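Local structure of paenibacillus xanthan lyase (Paenibacillus, 6F2P) at residues S760-Y768 with L811-Y819; A790-N801 with G888-F896. The protein is a xanthan lyase that cleaves the polysaccharide xanthan, probably by beta-elimination as in other members of polysaccharide lyase family 8. All coordinates share one frame; numbering follows the deposited sequence.

Contact 1 of 2, residues S760-Y768 with L811-Y819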
# COMPACT_ATOMS: atom_id res chain seq x y z
N SER A 760 26.77 -14.68 -12.67
CA SER A 760 26.71 -15.50 -13.87
C SER A 760 25.34 -15.29 -14.48
O SER A 760 24.36 -15.08 -13.76
CB SER A 760 26.94 -16.98 -13.53
OG SER A 760 28.14 -17.16 -12.81
N PRO A 761 25.27 -15.32 -15.82
CA PRO A 761 23.99 -15.26 -16.52
C PRO A 761 23.00 -16.27 -15.94
O PRO A 761 23.41 -17.33 -15.50
CB PRO A 761 24.36 -15.61 -17.98
CG PRO A 761 25.84 -16.02 -17.95
CD PRO A 761 26.42 -15.37 -16.74
N ILE A 762 21.73 -15.91 -15.92
CA ILE A 762 20.71 -16.76 -15.30
C ILE A 762 19.99 -17.54 -16.38
O ILE A 762 19.17 -16.99 -17.11
CB ILE A 762 19.69 -15.91 -14.51
CG1 ILE A 762 20.39 -15.12 -13.41
CG2 ILE A 762 18.59 -16.78 -13.92
CD1 ILE A 762 19.43 -14.29 -12.57
N PRO A 763 20.30 -18.84 -16.50
CA PRO A 763 19.72 -19.63 -17.60
C PRO A 763 18.23 -19.86 -17.39
O PRO A 763 17.72 -19.59 -16.29
CB PRO A 763 20.48 -20.96 -17.51
CG PRO A 763 20.91 -21.05 -16.08
CD PRO A 763 21.16 -19.64 -15.61
N ILE A 764 17.53 -20.32 -18.43
CA ILE A 764 16.10 -20.59 -18.32
C ILE A 764 15.86 -21.68 -17.28
O ILE A 764 16.30 -22.81 -17.45
CB ILE A 764 15.52 -21.04 -19.66
CG1 ILE A 764 15.72 -19.96 -20.72
CG2 ILE A 764 14.06 -21.39 -19.51
CD1 ILE A 764 15.07 -18.62 -20.38
N PRO A 765 15.17 -21.33 -16.19
CA PRO A 765 14.97 -22.26 -15.07
C PRO A 765 14.09 -23.47 -15.41
O PRO A 765 13.06 -23.67 -14.76
CB PRO A 765 14.28 -21.39 -14.02
CG PRO A 765 13.60 -20.34 -14.80
CD PRO A 765 14.52 -20.03 -15.95
N ASN A 766 14.49 -24.26 -16.39
CA ASN A 766 13.75 -25.46 -16.77
C ASN A 766 13.96 -26.59 -15.77
O ASN A 766 15.07 -26.80 -15.30
CB ASN A 766 14.15 -25.92 -18.17
CG ASN A 766 13.50 -25.09 -19.27
OD1 ASN A 766 12.33 -24.70 -19.17
ND2 ASN A 766 14.26 -24.81 -20.33
N PRO A 767 12.87 -27.31 -15.42
CA PRO A 767 11.51 -27.01 -15.87
C PRO A 767 10.81 -26.01 -14.94
O PRO A 767 11.21 -25.87 -13.78
CB PRO A 767 10.82 -28.37 -15.79
CG PRO A 767 11.49 -29.04 -14.64
CD PRO A 767 12.93 -28.56 -14.64
N TYR A 768 9.81 -25.31 -15.46
CA TYR A 768 8.98 -24.44 -14.65
C TYR A 768 7.90 -25.30 -14.03
O TYR A 768 6.93 -25.64 -14.71
CB TYR A 768 8.31 -23.38 -15.52
CG TYR A 768 9.21 -22.32 -16.13
CD1 TYR A 768 9.85 -22.53 -17.34
CD2 TYR A 768 9.37 -21.09 -15.51
CE1 TYR A 768 10.65 -21.55 -17.90
CE2 TYR A 768 10.16 -20.11 -16.06
CZ TYR A 768 10.80 -20.35 -17.26
OH TYR A 768 11.60 -19.37 -17.81
N LEU A 811 5.48 -16.78 -15.56
CA LEU A 811 6.78 -17.42 -15.65
C LEU A 811 7.86 -16.36 -15.86
O LEU A 811 7.68 -15.42 -16.63
CB LEU A 811 6.81 -18.40 -16.83
CG LEU A 811 6.10 -19.76 -16.73
CD1 LEU A 811 4.59 -19.60 -16.50
CD2 LEU A 811 6.38 -20.58 -17.98
N ASP A 812 8.98 -16.52 -15.15
CA ASP A 812 10.11 -15.63 -15.34
C ASP A 812 11.01 -16.14 -16.47
O ASP A 812 11.77 -17.10 -16.29
CB ASP A 812 10.91 -15.52 -14.04
CG ASP A 812 11.97 -14.43 -14.09
OD1 ASP A 812 12.16 -13.83 -15.18
OD2 ASP A 812 12.61 -14.17 -13.05
N VAL A 813 10.92 -15.51 -17.64
CA VAL A 813 11.78 -15.86 -18.77
C VAL A 813 13.06 -15.04 -18.69
O VAL A 813 13.10 -13.87 -19.09
CB VAL A 813 11.06 -15.62 -20.11
CG1 VAL A 813 11.98 -16.00 -21.29
CG2 VAL A 813 9.75 -16.40 -20.16
N THR A 814 14.11 -15.67 -18.18
CA THR A 814 15.32 -14.96 -17.76
C THR A 814 16.30 -14.63 -18.89
O THR A 814 17.24 -13.87 -18.69
CB THR A 814 16.08 -15.77 -16.71
OG1 THR A 814 16.55 -16.99 -17.29
CG2 THR A 814 15.16 -16.09 -15.53
N GLN A 815 16.07 -15.22 -20.06
CA GLN A 815 16.92 -14.96 -21.23
C GLN A 815 16.05 -14.71 -22.44
O GLN A 815 15.27 -15.57 -22.84
CB GLN A 815 17.85 -16.15 -21.51
CG GLN A 815 18.83 -16.46 -20.39
CD GLN A 815 19.79 -15.31 -20.15
OE1 GLN A 815 20.10 -14.53 -21.06
NE2 GLN A 815 20.27 -15.19 -18.92
N PRO A 816 16.19 -13.53 -23.05
CA PRO A 816 15.43 -13.23 -24.26
C PRO A 816 15.77 -14.23 -25.36
O PRO A 816 16.92 -14.65 -25.46
CB PRO A 816 15.91 -11.83 -24.65
CG PRO A 816 17.24 -11.69 -23.99
CD PRO A 816 17.15 -12.46 -22.72
N GLY A 817 14.78 -14.60 -26.16
CA GLY A 817 14.99 -15.48 -27.29
C GLY A 817 13.68 -16.00 -27.82
O GLY A 817 12.61 -15.68 -27.29
N THR A 818 13.75 -16.79 -28.89
CA THR A 818 12.57 -17.48 -29.39
C THR A 818 12.60 -18.93 -28.92
O THR A 818 13.47 -19.71 -29.30
CB THR A 818 12.51 -17.44 -30.92
OG1 THR A 818 12.32 -16.09 -31.35
CG2 THR A 818 11.37 -18.30 -31.44
N TYR A 819 11.64 -19.30 -28.08
CA TYR A 819 11.63 -20.63 -27.50
C TYR A 819 10.43 -21.45 -27.96
O TYR A 819 9.32 -20.93 -28.13
CB TYR A 819 11.67 -20.57 -25.97
CG TYR A 819 12.87 -19.84 -25.41
CD1 TYR A 819 14.10 -20.48 -25.28
CD2 TYR A 819 12.78 -18.52 -25.02
CE1 TYR A 819 15.20 -19.82 -24.77
CE2 TYR A 819 13.88 -17.84 -24.51
CZ TYR A 819 15.08 -18.50 -24.38
OH TYR A 819 16.17 -17.82 -23.88
O HOH W 1 21.17 -13.42 -16.27

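Contact 2 of 2, residues A790-N801 with G888-F896. With CA (calcium ion), chain C; CA (calcium ion), chain D.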
# COMPACT_ATOMS: atom_id res chain seq x y z
N ALA A 790 5.86 -37.67 -11.53
CA ALA A 790 5.83 -36.30 -11.99
C ALA A 790 7.10 -35.57 -11.62
O ALA A 790 7.74 -35.87 -10.60
CB ALA A 790 4.63 -35.58 -11.42
N SER A 791 7.47 -34.62 -12.47
CA SER A 791 8.58 -33.72 -12.21
C SER A 791 8.36 -32.99 -10.89
O SER A 791 7.33 -32.34 -10.69
CB SER A 791 8.69 -32.72 -13.35
OG SER A 791 9.95 -32.07 -13.35
N GLY A 792 9.32 -33.11 -9.98
CA GLY A 792 9.22 -32.49 -8.67
C GLY A 792 8.31 -33.26 -7.74
O GLY A 792 8.05 -32.83 -6.61
N GLY A 793 7.81 -34.39 -8.21
CA GLY A 793 6.94 -35.24 -7.41
C GLY A 793 5.55 -34.66 -7.22
O GLY A 793 4.78 -35.14 -6.39
N LYS A 794 5.24 -33.62 -7.98
CA LYS A 794 3.93 -32.97 -7.88
C LYS A 794 3.38 -32.60 -9.25
O LYS A 794 4.12 -32.24 -10.15
CB LYS A 794 4.02 -31.72 -7.00
CG LYS A 794 4.39 -31.99 -5.54
CD LYS A 794 4.50 -30.70 -4.75
CE LYS A 794 4.78 -30.98 -3.29
NZ LYS A 794 3.70 -31.79 -2.66
N LYS A 795 2.07 -32.70 -9.39
CA LYS A 795 1.40 -32.25 -10.60
C LYS A 795 0.26 -31.30 -10.22
O LYS A 795 -0.21 -31.30 -9.08
CB LYS A 795 0.88 -33.45 -11.39
CG LYS A 795 -0.13 -34.29 -10.63
CD LYS A 795 -0.37 -35.64 -11.28
CE LYS A 795 -1.40 -36.44 -10.48
NZ LYS A 795 -1.29 -37.90 -10.71
N LEU A 796 -0.17 -30.47 -11.16
CA LEU A 796 -1.26 -29.52 -10.90
C LEU A 796 -2.53 -29.95 -11.61
O LEU A 796 -2.59 -29.97 -12.85
CB LEU A 796 -0.87 -28.10 -11.33
CG LEU A 796 -1.86 -27.02 -10.88
CD1 LEU A 796 -1.96 -27.03 -9.38
CD2 LEU A 796 -1.48 -25.64 -11.39
N GLY A 797 -3.55 -30.29 -10.83
CA GLY A 797 -4.81 -30.76 -11.37
C GLY A 797 -5.75 -29.60 -11.59
O GLY A 797 -6.23 -29.00 -10.64
N PHE A 798 -6.00 -29.28 -12.85
CA PHE A 798 -6.99 -28.27 -13.18
C PHE A 798 -8.35 -28.85 -12.81
O PHE A 798 -8.53 -30.06 -12.86
CB PHE A 798 -6.98 -27.95 -14.68
CG PHE A 798 -5.81 -27.12 -15.12
CD1 PHE A 798 -4.62 -27.11 -14.39
CD2 PHE A 798 -5.90 -26.34 -16.26
CE1 PHE A 798 -3.54 -26.35 -14.81
CE2 PHE A 798 -4.82 -25.57 -16.69
CZ PHE A 798 -3.64 -25.57 -15.96
N ASN A 799 -9.29 -27.99 -12.45
CA ASN A 799 -10.65 -28.43 -12.14
C ASN A 799 -11.66 -27.82 -13.09
O ASN A 799 -12.85 -27.75 -12.78
CB ASN A 799 -11.00 -28.10 -10.70
CG ASN A 799 -10.33 -29.03 -9.72
OD1 ASN A 799 -10.47 -30.25 -9.82
ND2 ASN A 799 -9.58 -28.46 -8.78
N ASN A 800 -11.17 -27.37 -14.24
CA ASN A 800 -11.97 -26.69 -15.25
C ASN A 800 -13.25 -27.42 -15.62
O ASN A 800 -13.22 -28.61 -15.96
CB ASN A 800 -11.11 -26.42 -16.49
CG ASN A 800 -9.88 -25.60 -16.17
OD1 ASN A 800 -9.31 -25.72 -15.08
ND2 ASN A 800 -9.46 -24.76 -17.11
N ASN A 801 -14.37 -26.68 -15.55
CA ASN A 801 -15.73 -27.20 -15.74
C ASN A 801 -16.16 -27.25 -17.18
O ASN A 801 -16.89 -28.15 -17.58
CB ASN A 801 -16.76 -26.29 -15.06
CG ASN A 801 -16.56 -26.19 -13.58
OD1 ASN A 801 -16.50 -25.09 -13.03
ND2 ASN A 801 -16.50 -27.34 -12.90
N GLY A 888 -14.24 -35.29 -18.36
CA GLY A 888 -14.59 -33.88 -18.40
C GLY A 888 -13.50 -33.04 -19.04
O GLY A 888 -12.87 -33.45 -20.01
N TYR A 889 -13.27 -31.86 -18.47
CA TYR A 889 -12.39 -30.88 -19.09
C TYR A 889 -11.12 -30.62 -18.29
O TYR A 889 -10.38 -29.68 -18.58
CB TYR A 889 -13.14 -29.56 -19.28
CG TYR A 889 -14.37 -29.64 -20.16
CD1 TYR A 889 -15.63 -29.85 -19.62
CD2 TYR A 889 -14.27 -29.48 -21.54
CE1 TYR A 889 -16.77 -29.90 -20.42
CE2 TYR A 889 -15.39 -29.53 -22.35
CZ TYR A 889 -16.64 -29.74 -21.79
OH TYR A 889 -17.74 -29.80 -22.61
N LYS A 890 -10.87 -31.45 -17.28
CA LYS A 890 -9.73 -31.21 -16.39
C LYS A 890 -8.37 -31.49 -17.04
O LYS A 890 -8.28 -31.73 -18.25
CB LYS A 890 -9.89 -31.99 -15.08
CG LYS A 890 -11.13 -31.57 -14.30
CD LYS A 890 -11.22 -32.27 -12.96
CE LYS A 890 -12.47 -31.81 -12.21
NZ LYS A 890 -12.48 -32.32 -10.81
N LEU A 891 -7.33 -31.46 -16.23
CA LEU A 891 -5.98 -31.62 -16.74
C LEU A 891 -5.01 -31.82 -15.59
O LEU A 891 -5.18 -31.24 -14.51
CB LEU A 891 -5.59 -30.37 -17.54
CG LEU A 891 -4.20 -30.28 -18.19
CD1 LEU A 891 -4.05 -31.29 -19.32
CD2 LEU A 891 -3.97 -28.87 -18.70
N MET A 892 -4.00 -32.65 -15.82
CA MET A 892 -2.93 -32.84 -14.85
C MET A 892 -1.63 -32.25 -15.39
O MET A 892 -0.84 -32.93 -16.05
CB MET A 892 -2.74 -34.33 -14.54
CG MET A 892 -3.82 -34.93 -13.65
SD MET A 892 -3.76 -34.31 -11.96
CE MET A 892 -5.45 -34.60 -11.45
N LEU A 893 -1.40 -30.97 -15.10
CA LEU A 893 -0.22 -30.26 -15.59
C LEU A 893 1.00 -30.47 -14.70
O LEU A 893 0.96 -30.19 -13.50
CB LEU A 893 -0.54 -28.76 -15.72
CG LEU A 893 0.53 -27.78 -16.18
CD1 LEU A 893 1.13 -28.18 -17.52
CD2 LEU A 893 -0.09 -26.39 -16.27
N ASP A 894 2.10 -30.96 -15.27
CA ASP A 894 3.30 -31.20 -14.49
C ASP A 894 4.24 -30.00 -14.54
O ASP A 894 4.64 -29.49 -13.50
CB ASP A 894 4.02 -32.48 -14.96
CG ASP A 894 5.19 -32.88 -14.04
OD1 ASP A 894 5.39 -32.22 -12.99
OD2 ASP A 894 5.91 -33.85 -14.36
N ASN A 895 4.59 -29.57 -15.75
CA ASN A 895 5.49 -28.42 -15.90
C ASN A 895 5.48 -27.80 -17.29
O ASN A 895 4.78 -28.26 -18.19
CB ASN A 895 6.92 -28.79 -15.48
CG ASN A 895 7.56 -29.85 -16.37
OD1 ASN A 895 7.24 -29.97 -17.55
ND2 ASN A 895 8.48 -30.61 -15.80
N PHE A 896 6.27 -26.74 -17.45
CA PHE A 896 6.58 -26.18 -18.75
C PHE A 896 8.08 -26.28 -18.96
O PHE A 896 8.85 -26.27 -17.99
CB PHE A 896 6.17 -24.71 -18.84
CG PHE A 896 4.68 -24.47 -18.84
CD1 PHE A 896 3.94 -24.72 -19.98
CD2 PHE A 896 4.04 -23.97 -17.72
CE1 PHE A 896 2.58 -24.49 -20.00
CE2 PHE A 896 2.68 -23.74 -17.73
CZ PHE A 896 1.94 -24.00 -18.87
CA CA C . 5.75 -30.80 -11.26
CA CA D . -15.86 -23.13 -14.54
O HOH W 2 -14.23 -31.36 -16.23

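Contact 1 of 2, residues S760-Y768 with L811-Y819
Thr-814 and Gln-815 converge on one backbone oxygen, Ile-762 O. Thr-814 OG1 donates to Ile-762 O at 2.6 Å, and Gln-815 NE2 donates to the same oxygen at 2.8 Å. The two donors come from opposite faces of the carbonyl plane, and neither lies on a lone pair. The hydrogen bond from Gln-815 NE2 is nearly straight (N-H...O 168°), and the oxygen lies close to the amide plane of Gln-815. A bend in the glutamine chain (chi2 -63°) brings the amide there. A water accepts from Ile-762 N and, weakly, from Gln-815 NE2. Next to this, the side chains of Ile-762 and Thr-814 cross at about a right angle, with CG2 of each 3.9 Å apart.

Segment 760-768 is an irregular linker that leads into strand 768-769 of a two-sheet antiparallel beta-sandwich. Strands 806-813 and 817-826 lie in different sheets, and the turn at 814-816 joins them. The sheets and nearby calcium are consistent with a carbohydrate-binding-module-like fold. Ile-764 and Tyr-819 approach from opposite directions. Ile-764 CG1 meets the phenol end of the Tyr-819 ring obliquely, 4.0 Å from CZ, and the terminal CD1 lies beside Tyr-819 OH. Tyr-819 OH donates to Gln-815 O at 2.6 Å, and this bond holds the phenol against the turn.

Tyr-768 is covered on both faces. Leu-811 CD2 makes a CH-pi contact, 3.9 Å from the Tyr-768 ring centroid and 16° off the normal. Pro-765 O, from the centre of an inverse gamma turn, lies over the opposite face. At the ring edge, Tyr-768 OH donates to Asp-812 O at 2.7 Å, from above the carbonyl plane. The Asp-812 carboxylate is engaged by Tyr-705 and by a salt bridge to Lys-734.

Contact 2 of 2, residues A790-N801 with G888-F896
Asp-894 OD2 accepts from Ser-791 N at 2.6 Å on its syn lone pair, and also takes a salt bridge from Arg-824. With CG anti to the backbone N (chi1 -172°), Asp-894 sends its other oxygen, OD1, to calcium at 2.3 Å. Ser-791 O, Lys-794 O and, at a longer distance, Asp-894 O bind the same ion, and Glu-769 and Glu-771 complete the site. Beyond it the strands pair antiparallel. Leu-796 and Leu-893 form a hydrogen-bonded pair; Gly-797 and Met-892 form a non-hydrogen-bonded one. Lys-795 runs obliquely across Met-892, its CE 3.5 Å from SD, towards a salt bridge with Asp-787. Leu-891 CD2 covers one face of the Phe-798 ring, and Leu-893 CD2 meets the ring obliquely at CZ. Extended Lys-890 passes Phe-798 O, and its NZ donates to Asn-799 OD1 at 3.1 Å. The Asn-799 amide has its stronger polar partner in Thr-781. Replacing Lys-890 with alanine would probably leave Asn-799 OD1 without this donor and strip the outer methylenes from beside Phe-798 O. Asn-801 OD1 binds a second calcium, with Asp-780 and Asp-805. Three carboxylates gather at the first calcium, so its charge probably offsets their repulsion and ties residues 791-794 to the strand carrying Asp-894.

In the fold
Contacts 1 and 2 lie in the same calcium-bearing beta-sandwich, with centres 22 Å apart. Along the chain their segments alternate. They meet directly where the linker enters the sandwich: Tyr-768 N lies 2.9 Å from Phe-896 O, a probable hydrogen bond, and Pro-767 CB packs 3.2 Å from Asn-895 ND2. Strands 817-826 and 891-900 are neighbours in one sheet, so both contacts reach it. The side chain of Tyr-768 in contact 1 is about 9 Å from the calcium ion held by Ser-791, Lys-794 and Asp-894 in contact 2. Contact 1 joins the linker to the turn between the sheets, whereas contact 2 pairs strands within one sheet and binds two calcium ions.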